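Local coordinates for pantothenate kinase (Coxiella burnetii, PDB 3TQC), which catalyses the ATP-dependent phosphorylation of pantothenate to 4'-phosphopantothenate, the first step of coenzyme A biosynthesis, at residues I285-V288 with N289-N293. Residues are numbered along the deposited sequence; the frame is centred on the assembly and turned at random.
Sequences INKV and NLMEN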
ATOM      1  N   ILE B 285     -16.787  -0.406 -23.368  1.00 35.31           N
ATOM      2  CA  ILE B 285     -15.830   0.476 -22.749  1.00 33.99           C
ATOM      3  C   ILE B 285     -15.819   0.308 -21.222  1.00 31.89           C
ATOM      4  O   ILE B 285     -14.911  -0.314 -20.674  1.00 30.78           O
ATOM      5  CB  ILE B 285     -16.088   1.934 -23.140  1.00 34.37           C
ATOM      6  CG1 ILE B 285     -15.983   2.092 -24.666  1.00 37.32           C
ATOM      7  CG2 ILE B 285     -15.098   2.858 -22.420  1.00 32.72           C
ATOM      8  CD1 ILE B 285     -16.265   3.502 -25.139  1.00 38.69           C
ATOM      9  N   ASN B 286     -16.823   0.840 -20.538  1.00 30.99           N
ATOM     10  CA  ASN B 286     -16.769   0.905 -19.078  1.00 29.55           C
ATOM     11  C   ASN B 286     -16.684  -0.451 -18.367  1.00 28.60           C
ATOM     12  O   ASN B 286     -15.924  -0.595 -17.407  1.00 27.59           O
ATOM     13  CB  ASN B 286     -17.936   1.728 -18.535  1.00 29.79           C
ATOM     14  CG  ASN B 286     -17.855   3.185 -18.959  1.00 30.49           C
ATOM     15  OD1 ASN B 286     -16.793   3.802 -18.891  1.00 32.91           O
ATOM     16  ND2 ASN B 286     -18.967   3.735 -19.405  1.00 31.53           N
ATOM     17  N   LYS B 287     -17.429  -1.440 -18.849  1.00 29.10           N
ATOM     18  CA  LYS B 287     -17.418  -2.756 -18.237  1.00 29.22           C
ATOM     19  C   LYS B 287     -16.104  -3.502 -18.448  1.00 29.06           C
ATOM     20  O   LYS B 287     -15.705  -4.304 -17.605  1.00 28.37           O
ATOM     21  CB  LYS B 287     -18.573  -3.621 -18.743  1.00 30.92           C
ATOM     22  CG  LYS B 287     -18.614  -4.987 -18.048  1.00 32.43           C
ATOM     23  CD  LYS B 287     -20.008  -5.588 -18.024  1.00 35.91           C
ATOM     24  CE  LYS B 287     -20.226  -6.557 -19.130  1.00 38.78           C
ATOM     25  NZ  LYS B 287     -19.401  -7.762 -18.909  1.00 41.62           N
ATOM     26  N   VAL B 288     -15.457  -3.259 -19.578  1.00 29.61           N
ATOM     27  CA  VAL B 288     -14.163  -3.841 -19.847  1.00 29.83           C
ATOM     28  C   VAL B 288     -13.158  -3.201 -18.899  1.00 28.44           C
ATOM     29  O   VAL B 288     -12.293  -3.877 -18.364  1.00 28.34           O
ATOM     30  CB  VAL B 288     -13.741  -3.637 -21.321  1.00 31.53           C
ATOM     31  CG1 VAL B 288     -12.294  -4.088 -21.548  1.00 30.56           C
ATOM     32  CG2 VAL B 288     -14.692  -4.382 -22.242  1.00 32.35           C
ATOM     33  N   ASN B 289     -13.294  -1.901 -18.684  1.00 27.52           N
ATOM     34  CA  ASN B 289     -12.450  -1.186 -17.753  1.00 26.28           C
ATOM     35  C   ASN B 289     -12.634  -1.768 -16.353  1.00 25.61           C
ATOM     36  O   ASN B 289     -11.665  -2.113 -15.673  1.00 24.55           O
ATOM     37  CB  ASN B 289     -12.793   0.310 -17.766  1.00 25.67           C
ATOM     38  CG  ASN B 289     -11.726   1.169 -17.121  1.00 23.69           C
ATOM     39  OD1 ASN B 289     -10.597   0.728 -16.917  1.00 23.86           O
ATOM     40  ND2 ASN B 289     -12.080   2.411 -16.801  1.00 22.96           N
ATOM     41  N   LEU B 290     -13.887  -1.896 -15.940  1.00 25.90           N
ATOM     42  CA  LEU B 290     -14.197  -2.513 -14.660  1.00 25.34           C
ATOM     43  C   LEU B 290     -13.527  -3.878 -14.538  1.00 26.32           C
ATOM     44  O   LEU B 290     -12.816  -4.135 -13.569  1.00 25.80           O
ATOM     45  CB  LEU B 290     -15.702  -2.633 -14.489  1.00 25.46           C
ATOM     46  CG  LEU B 290     -16.249  -3.389 -13.290  1.00 24.87           C
ATOM     47  CD1 LEU B 290     -15.791  -2.761 -11.990  1.00 24.95           C
ATOM     48  CD2 LEU B 290     -17.755  -3.386 -13.397  1.00 25.82           C
ATOM     49  N   MET B 291     -13.713  -4.736 -15.534  1.00 28.53           N
ATOM     50  CA  MET B 291     -13.233  -6.111 -15.433  1.00 29.98           C
ATOM     51  C   MET B 291     -11.716  -6.201 -15.513  1.00 29.59           C
ATOM     52  O   MET B 291     -11.123  -7.057 -14.863  1.00 29.57           O
ATOM     53  CB  MET B 291     -13.870  -7.016 -16.497  1.00 32.07           C
ATOM     54  CG  MET B 291     -15.408  -7.230 -16.373  1.00 35.45           C
ATOM     55  SD  MET B 291     -16.043  -7.531 -14.687  1.00 38.34           S
ATOM     56  CE  MET B 291     -15.678  -9.282 -14.477  1.00 40.49           C
ATOM     57  N   GLU B 292     -11.095  -5.307 -16.282  1.00 29.60           N
ATOM     58  CA  GLU B 292      -9.656  -5.391 -16.561  1.00 30.02           C
ATOM     59  C   GLU B 292      -8.785  -4.568 -15.614  1.00 28.15           C
ATOM     60  O   GLU B 292      -7.661  -4.957 -15.311  1.00 28.27           O
ATOM     61  CB  GLU B 292      -9.353  -4.973 -18.006  1.00 31.03           C
ATOM     62  CG  GLU B 292      -9.933  -5.893 -19.067  1.00 33.84           C
ATOM     63  CD  GLU B 292      -9.407  -5.592 -20.472  1.00 36.05           C
ATOM     64  OE1 GLU B 292      -8.912  -4.471 -20.741  1.00 37.67           O
ATOM     65  OE2 GLU B 292      -9.485  -6.487 -21.319  1.00 40.35           O
ATOM     66  N   ASN B 293      -9.286  -3.428 -15.159  1.00 26.94           N
ATOM     67  CA  ASN B 293      -8.440  -2.468 -14.443  1.00 26.02           C
ATOM     68  C   ASN B 293      -8.908  -2.007 -13.067  1.00 24.50           C
ATOM     69  O   ASN B 293      -8.129  -1.422 -12.321  1.00 24.43           O
ATOM     70  CB  ASN B 293      -8.244  -1.234 -15.318  1.00 26.08           C
ATOM     71  CG  ASN B 293      -7.818  -1.589 -16.715  1.00 27.61           C
ATOM     72  OD1 ASN B 293      -8.513  -1.276 -17.678  1.00 31.52           O
ATOM     73  ND2 ASN B 293      -6.684  -2.260 -16.838  1.00 26.55           N
TER
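Val288 and Glu292, one helical turn apart, lie alongside each other on one flank of the helix. CG1 of Val288 lies 3.4 Å from CD of Glu292 and also touches both carboxylate oxygens. Val288 has CG1 anti to its backbone N (chi1 172°), which turns this methyl to the Glu292 side. Glu292 is extended beyond CG, and its CG also passes 3.2 Å from Val288 O. Lys287 and Met291 meet more loosely, CG to CG at 4.3 Å. Met291 CG also comes within 3.2 Å of Lys287 O.

Four backbone hydrogen bonds join the turns. Asn289 N donates to Ile285 O at 3.0 Å, and Leu290 N to Asn286 O at 2.8 Å. Met291 N and Glu292 N bond to Lys287 O and Val288 O. The last is the most bent, with 142° at the hydrogen.

Asn286 and Leu290 face helix 237-253, through Tyr244 and Ile240. Asn286 also touches Val101, in the predicted ATP-binding loop. Met291 and Glu292 pack on Gln217 and Leu216 of the second subunit, whose Arg213 NH2 donates a hydrogen bond to Glu292 O. The four i to i+4 bonds are those of an alpha-helix, here the C-terminal part of helix 271-294, which widens into a pi-type turn over 290-293, between the P-loop region and the dimer interface.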